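Local coordinates for protein protease Do-like 2, chloroplastic (Arabidopsis thaliana, PDB 4FLN) that acts as a chloroplast serine protease that makes the primary cut in the photodamaged D1 protein of photosystem II, at residues 54-59 with 69-74; 84-89 with 131-136. One frame throughout, in Å; residues are numbered along the deposited sequence.

Contact 1. Residues 54-59 with 69-74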
loop_
_atom_site.group_PDB
_atom_site.type_symbol
_atom_site.label_atom_id
_atom_site.label_comp_id
_atom_site.label_asym_id
_atom_site.label_seq_id
_atom_site.Cartn_x
_atom_site.Cartn_y
_atom_site.Cartn_z
ATOM N N TYR B 54 -12.145 29.188 18.830
ATOM C CA TYR B 54 -10.707 28.952 18.747
ATOM C C TYR B 54 -10.209 28.449 20.090
ATOM O O TYR B 54 -10.498 29.039 21.137
ATOM C CB TYR B 54 -9.956 30.226 18.377
ATOM C CG TYR B 54 -10.400 30.867 17.089
ATOM C CD1 TYR B 54 -9.624 30.781 15.945
ATOM C CD2 TYR B 54 -11.593 31.570 17.017
ATOM C CE1 TYR B 54 -10.026 31.380 14.763
ATOM C CE2 TYR B 54 -12.005 32.168 15.841
ATOM C CZ TYR B 54 -11.217 32.073 14.717
ATOM O OH TYR B 54 -11.625 32.671 13.544
ATOM N N CYS B 55 -9.458 27.355 20.051
ATOM C CA CYS B 55 -8.951 26.741 21.268
ATOM C C CYS B 55 -7.535 26.207 21.120
ATOM O O CYS B 55 -7.216 25.504 20.160
ATOM C CB CYS B 55 -9.876 25.615 21.724
ATOM S SG CYS B 55 -9.166 24.572 23.010
ATOM N N THR B 56 -6.693 26.537 22.093
ATOM C CA THR B 56 -5.326 26.042 22.131
ATOM C C THR B 56 -5.272 24.807 23.013
ATOM O O THR B 56 -5.756 24.828 24.139
ATOM C CB THR B 56 -4.380 27.119 22.661
ATOM O OG1 THR B 56 -4.358 28.216 21.739
ATOM C CG2 THR B 56 -2.983 26.575 22.807
ATOM N N HIS B 57 -4.686 23.730 22.498
ATOM C CA HIS B 57 -4.704 22.442 23.187
ATOM C C HIS B 57 -3.334 22.005 23.671
ATOM O O HIS B 57 -2.436 21.779 22.865
ATOM C CB HIS B 57 -5.265 21.354 22.265
ATOM C CG HIS B 57 -6.666 21.615 21.810
ATOM N ND1 HIS B 57 -7.769 21.161 22.499
ATOM C CD2 HIS B 57 -7.144 22.296 20.742
ATOM C CE1 HIS B 57 -8.865 21.547 21.874
ATOM N NE2 HIS B 57 -8.513 22.238 20.804
ATOM N N THR B 58 -3.166 21.884 24.984
ATOM C CA THR B 58 -1.994 21.197 25.504
ATOM C C THR B 58 -2.410 19.941 26.239
ATOM O O THR B 58 -2.880 20.006 27.368
ATOM C CB THR B 58 -1.210 22.070 26.488
ATOM O OG1 THR B 58 -1.056 23.390 25.949
ATOM C CG2 THR B 58 0.155 21.452 26.761
ATOM N N ALA B 59 -2.194 18.792 25.615
ATOM C CA ALA B 59 -2.486 17.522 26.249
ATOM C C ALA B 59 -1.243 17.018 26.960
ATOM O O ALA B 59 -0.135 17.414 26.614
ATOM C CB ALA B 59 -2.949 16.517 25.217
ATOM N N GLN B 69 2.177 16.906 25.602
ATOM C CA GLN B 69 2.267 16.795 24.154
ATOM C C GLN B 69 2.440 18.170 23.520
ATOM O O GLN B 69 2.445 19.191 24.209
ATOM C CB GLN B 69 1.019 16.121 23.596
ATOM C CG GLN B 69 0.843 14.691 24.057
ATOM C CD GLN B 69 -0.215 13.961 23.265
ATOM O OE1 GLN B 69 -1.087 14.584 22.651
ATOM N NE2 GLN B 69 -0.139 12.634 23.260
ATOM N N ARG B 70 2.568 18.192 22.200
ATOM C CA ARG B 70 2.840 19.431 21.483
ATOM C C ARG B 70 1.611 20.347 21.387
ATOM O O ARG B 70 0.529 19.908 20.990
ATOM C CB ARG B 70 3.373 19.108 20.089
ATOM C CG ARG B 70 4.293 20.160 19.525
ATOM C CD ARG B 70 4.687 19.809 18.108
ATOM N NE ARG B 70 5.715 20.709 17.604
ATOM C CZ ARG B 70 7.018 20.490 17.734
ATOM N NH1 ARG B 70 7.450 19.398 18.352
ATOM N NH2 ARG B 70 7.889 21.364 17.244
ATOM N N GLN B 71 1.794 21.621 21.741
ATOM C CA GLN B 71 0.707 22.602 21.732
ATOM C C GLN B 71 0.250 22.987 20.324
ATOM O O GLN B 71 1.051 23.449 19.507
ATOM C CB GLN B 71 1.115 23.875 22.484
ATOM C CG GLN B 71 0.023 24.940 22.506
ATOM C CD GLN B 71 0.386 26.173 23.333
ATOM O OE1 GLN B 71 -0.105 26.361 24.451
ATOM N NE2 GLN B 71 1.232 27.031 22.772
ATOM N N PHE B 72 -1.044 22.820 20.058
ATOM C CA PHE B 72 -1.626 23.232 18.783
ATOM C C PHE B 72 -2.950 23.984 18.935
ATOM O O PHE B 72 -3.563 23.980 20.004
ATOM C CB PHE B 72 -1.814 22.026 17.860
ATOM C CG PHE B 72 -2.848 21.048 18.331
ATOM C CD1 PHE B 72 -2.579 20.183 19.379
ATOM C CD2 PHE B 72 -4.083 20.978 17.709
ATOM C CE1 PHE B 72 -3.528 19.270 19.810
ATOM C CE2 PHE B 72 -5.035 20.066 18.135
ATOM C CZ PHE B 72 -4.755 19.212 19.190
ATOM N N THR B 73 -3.383 24.636 17.861
ATOM C CA THR B 73 -4.658 25.340 17.886
ATOM C C THR B 73 -5.630 24.735 16.877
ATOM O O THR B 73 -5.238 24.383 15.764
ATOM C CB THR B 73 -4.495 26.858 17.647
ATOM O OG1 THR B 73 -3.461 27.368 18.500
ATOM C CG2 THR B 73 -5.799 27.597 17.952
ATOM N N SER B 74 -6.890 24.597 17.289
ATOM C CA SER B 74 -7.934 24.021 16.451
ATOM C C SER B 74 -9.176 24.901 16.489
ATOM O O SER B 74 -9.290 25.781 17.343
ATOM C CB SER B 74 -8.301 22.622 16.937
ATOM O OG SER B 74 -9.352 22.694 17.883
HETATM O O HOH W 1 -1.990 19.050 22.911
#

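Contact 2. Residues 84-89 with 131-136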
loop_
_atom_site.group_PDB
_atom_site.type_symbol
_atom_site.label_atom_id
_atom_site.label_comp_id
_atom_site.label_asym_id
_atom_site.label_seq_id
_atom_site.Cartn_x
_atom_site.Cartn_y
_atom_site.Cartn_z
ATOM N N GLY B 84 -26.035 33.854 29.902
ATOM C CA GLY B 84 -24.739 34.267 29.403
ATOM C C GLY B 84 -23.928 33.119 28.830
ATOM O O GLY B 84 -22.701 33.191 28.788
ATOM N N LYS B 85 -24.597 32.051 28.405
ATOM C CA LYS B 85 -23.902 30.800 28.117
ATOM C C LYS B 85 -23.762 30.452 26.626
ATOM O O LYS B 85 -24.617 30.788 25.809
ATOM C CB LYS B 85 -24.554 29.653 28.898
ATOM C CG LYS B 85 -24.586 29.887 30.417
ATOM C CD LYS B 85 -25.385 28.813 31.158
ATOM C CE LYS B 85 -26.879 28.858 30.803
ATOM N NZ LYS B 85 -27.651 27.671 31.300
ATOM N N LEU B 86 -22.653 29.799 26.289
ATOM C CA LEU B 86 -22.436 29.250 24.953
ATOM C C LEU B 86 -22.339 27.728 25.006
ATOM O O LEU B 86 -21.685 27.163 25.880
ATOM C CB LEU B 86 -21.156 29.814 24.334
ATOM C CG LEU B 86 -21.174 31.310 24.044
ATOM C CD1 LEU B 86 -19.861 31.755 23.424
ATOM C CD2 LEU B 86 -22.355 31.634 23.133
ATOM N N LEU B 87 -22.983 27.065 24.060
ATOM C CA LEU B 87 -22.970 25.610 24.008
ATOM C C LEU B 87 -21.944 25.143 22.989
ATOM O O LEU B 87 -21.795 25.750 21.936
ATOM C CB LEU B 87 -24.360 25.109 23.614
ATOM C CG LEU B 87 -24.761 23.686 23.984
ATOM C CD1 LEU B 87 -24.166 23.300 25.318
ATOM C CD2 LEU B 87 -26.274 23.602 24.040
ATOM N N THR B 88 -21.238 24.065 23.295
ATOM C CA THR B 88 -20.321 23.479 22.322
ATOM C C THR B 88 -20.025 22.012 22.602
ATOM O O THR B 88 -20.566 21.430 23.527
ATOM C CB THR B 88 -18.999 24.268 22.230
ATOM O OG1 THR B 88 -18.289 23.862 21.055
ATOM C CG2 THR B 88 -18.128 24.020 23.455
ATOM N N ASN B 89 -19.182 21.406 21.777
ATOM C CA ASN B 89 -18.708 20.063 22.062
ATOM C C ASN B 89 -17.572 20.142 23.061
ATOM O O ASN B 89 -16.836 21.126 23.094
ATOM C CB ASN B 89 -18.237 19.362 20.795
ATOM C CG ASN B 89 -19.378 18.917 19.928
ATOM O OD1 ASN B 89 -19.442 19.247 18.744
ATOM N ND2 ASN B 89 -20.301 18.174 20.512
ATOM N N GLU B 131 -20.134 42.043 27.766
ATOM C CA GLU B 131 -20.829 43.325 27.661
ATOM C C GLU B 131 -20.806 43.959 26.275
ATOM O O GLU B 131 -21.533 44.915 26.012
ATOM C CB GLU B 131 -20.288 44.297 28.698
ATOM N N ASP B 132 -19.977 43.417 25.393
ATOM C CA ASP B 132 -19.860 43.901 24.022
ATOM C C ASP B 132 -20.267 42.742 23.134
ATOM O O ASP B 132 -21.207 42.836 22.344
ATOM C CB ASP B 132 -18.433 44.370 23.711
ATOM C CG ASP B 132 -18.328 45.893 23.564
ATOM O OD1 ASP B 132 -19.339 46.544 23.227
ATOM O OD2 ASP B 132 -17.227 46.441 23.777
ATOM N N PHE B 133 -19.535 41.645 23.284
ATOM C CA PHE B 133 -19.894 40.374 22.681
ATOM C C PHE B 133 -21.395 40.145 22.837
ATOM O O PHE B 133 -22.122 40.018 21.850
ATOM C CB PHE B 133 -19.128 39.266 23.396
ATOM C CG PHE B 133 -19.420 37.890 22.887
ATOM C CD1 PHE B 133 -18.643 37.326 21.892
ATOM C CD2 PHE B 133 -20.453 37.148 23.420
ATOM C CE1 PHE B 133 -18.898 36.053 21.427
ATOM C CE2 PHE B 133 -20.717 35.872 22.958
ATOM C CZ PHE B 133 -19.935 35.324 21.960
ATOM N N TRP B 134 -21.852 40.080 24.081
ATOM C CA TRP B 134 -23.260 39.824 24.379
ATOM C C TRP B 134 -24.239 40.912 23.942
ATOM O O TRP B 134 -25.450 40.732 24.057
ATOM C CB TRP B 134 -23.435 39.540 25.870
ATOM C CG TRP B 134 -22.739 38.295 26.275
ATOM C CD1 TRP B 134 -21.582 38.192 26.993
ATOM C CD2 TRP B 134 -23.135 36.959 25.951
ATOM N NE1 TRP B 134 -21.245 36.868 27.149
ATOM C CE2 TRP B 134 -22.184 36.092 26.517
ATOM C CE3 TRP B 134 -24.209 36.412 25.244
ATOM C CZ2 TRP B 134 -22.272 34.709 26.395
ATOM C CZ3 TRP B 134 -24.297 35.045 25.130
ATOM C CH2 TRP B 134 -23.335 34.207 25.703
ATOM N N LYS B 135 -23.722 42.042 23.467
ATOM C CA LYS B 135 -24.589 43.131 23.019
ATOM C C LYS B 135 -25.459 42.726 21.821
ATOM O O LYS B 135 -24.955 42.244 20.803
ATOM C CB LYS B 135 -23.772 44.376 22.693
ATOM N N GLY B 136 -26.768 42.926 21.959
ATOM C CA GLY B 136 -27.708 42.689 20.878
ATOM C C GLY B 136 -27.787 41.240 20.445
ATOM O O GLY B 136 -28.213 40.939 19.329
#

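Contact 1. Residues 54-59 with 69-74
His57 and Phe72 face each other as a hydrogen-bonded pair of two antiparallel strands, with His57 N giving its hydrogen to Phe72 O at 2.7 Å and an almost straight angle of 174°. The return bond, from Phe72 N to His57 O, is weak. Two residues along, Cys55 and Ser74 form the next hydrogen-bonded pair, linked in both directions, and Thr56 and Thr73 lie between them as a non-hydrogen-bonded pair whose OG1 atoms share a weak hydrogen bond.

The His57 side chain leaves on the same face as Cys55, Phe72 and Ser74. Its CB sits over one face of the Phe72 ring, 4.0 Å from the ring centroid, in a CH-pi contact. Its CG is 4.0 Å from Phe72 CZ; the two rings are nearly parallel, at 23°, but slid apart with little overlap. CG lies beside the backbone N (chi1 -60°), which carries the imidazole back along the strand, where Cys55 SG rests over one face near the rim. CD2 passes Ser74 OG, and NE2 is hydrogen-bonded to that hydroxyl at 3.1 Å, while ND1 bonds to Glu94 O. Both ring nitrogens are thus engaged, which should fix the rotation of the ring.

On the other face, Thr56 CG2 packs against the end of the Gln71 side chain, whose OE1 is hydrogen-bonded to Tyr493 OH of the second subunit. Beyond the paired strands, a water joins His57 O, Ala59 N and Arg70 O, and Gln69 N reaches Ala59 O at 2.6 Å. Strands 50-57 and 72-82 are the first two of the N-terminal six-stranded barrel of the trypsin-like fold, here joined by a loop at a subunit interface.

Contact 2. Residues 84-89 with 131-136
In the N-terminal barrel of the trypsin-like protease domain, the type I beta turn from Asp132 to Lys135, just after strand 123-129, lays two aromatic side chains against residues 84-86. The turn is closed by Lys135 N bonding to Asp132 O at 2.9 Å. Trp134 does most of the touching: Gly84 CA lies over one face of its six-membered ring, 4.1 Å from the centroid and 19° off the normal, a CH-pi contact. The opposite face of the indole is taken by Phe133 CD2, so that Trp134 is held between the glycine backbone and its own neighbour. Its NE1 bonds to Val128 O on strand 123-129, pinning the ring's rotation. An alanine here is likely to leave Val128 O without this donor and to strip Gly84 CA and the edge of the Phe133 ring of their cover. Phe133 has CG anti to the backbone N (chi1 179°), which brings its CZ to Leu86; Tyr110, on strand 110-118, forms an edge-to-face pair with the same ring. Leu86 divides its two methyls between the aromatics: CD2 is 3.8 Å from Trp134 CH2, and CD1 approaches Phe133 CZ obliquely at 3.9 Å.

In the fold
Both contacts belong to the N-terminal barrel, where strands 72-82 and 85-88 are consecutive neighbours, but their centres lie about 23 Å apart and they do not touch. Contact 1 is a true strand pairing, built from backbone hydrogen bonds with the aromatic and polar groups of His57, Phe72 and Ser74 on one face and threonines on the other; its buried residues are all on strand 50-57, while its loop end is more exposed, and several of its residues meet the second subunit. Contact 2 joins a strand to a turn by apolar and aromatic packing, involves no other chain, and buries less surface, 192 against 561 Å². The side chain of Ser74 is about 7 Å from that of His91, probably a member of the charge relay, whereas the touching residues of contact 2 lie away from the catalytic residues inferred for this protease.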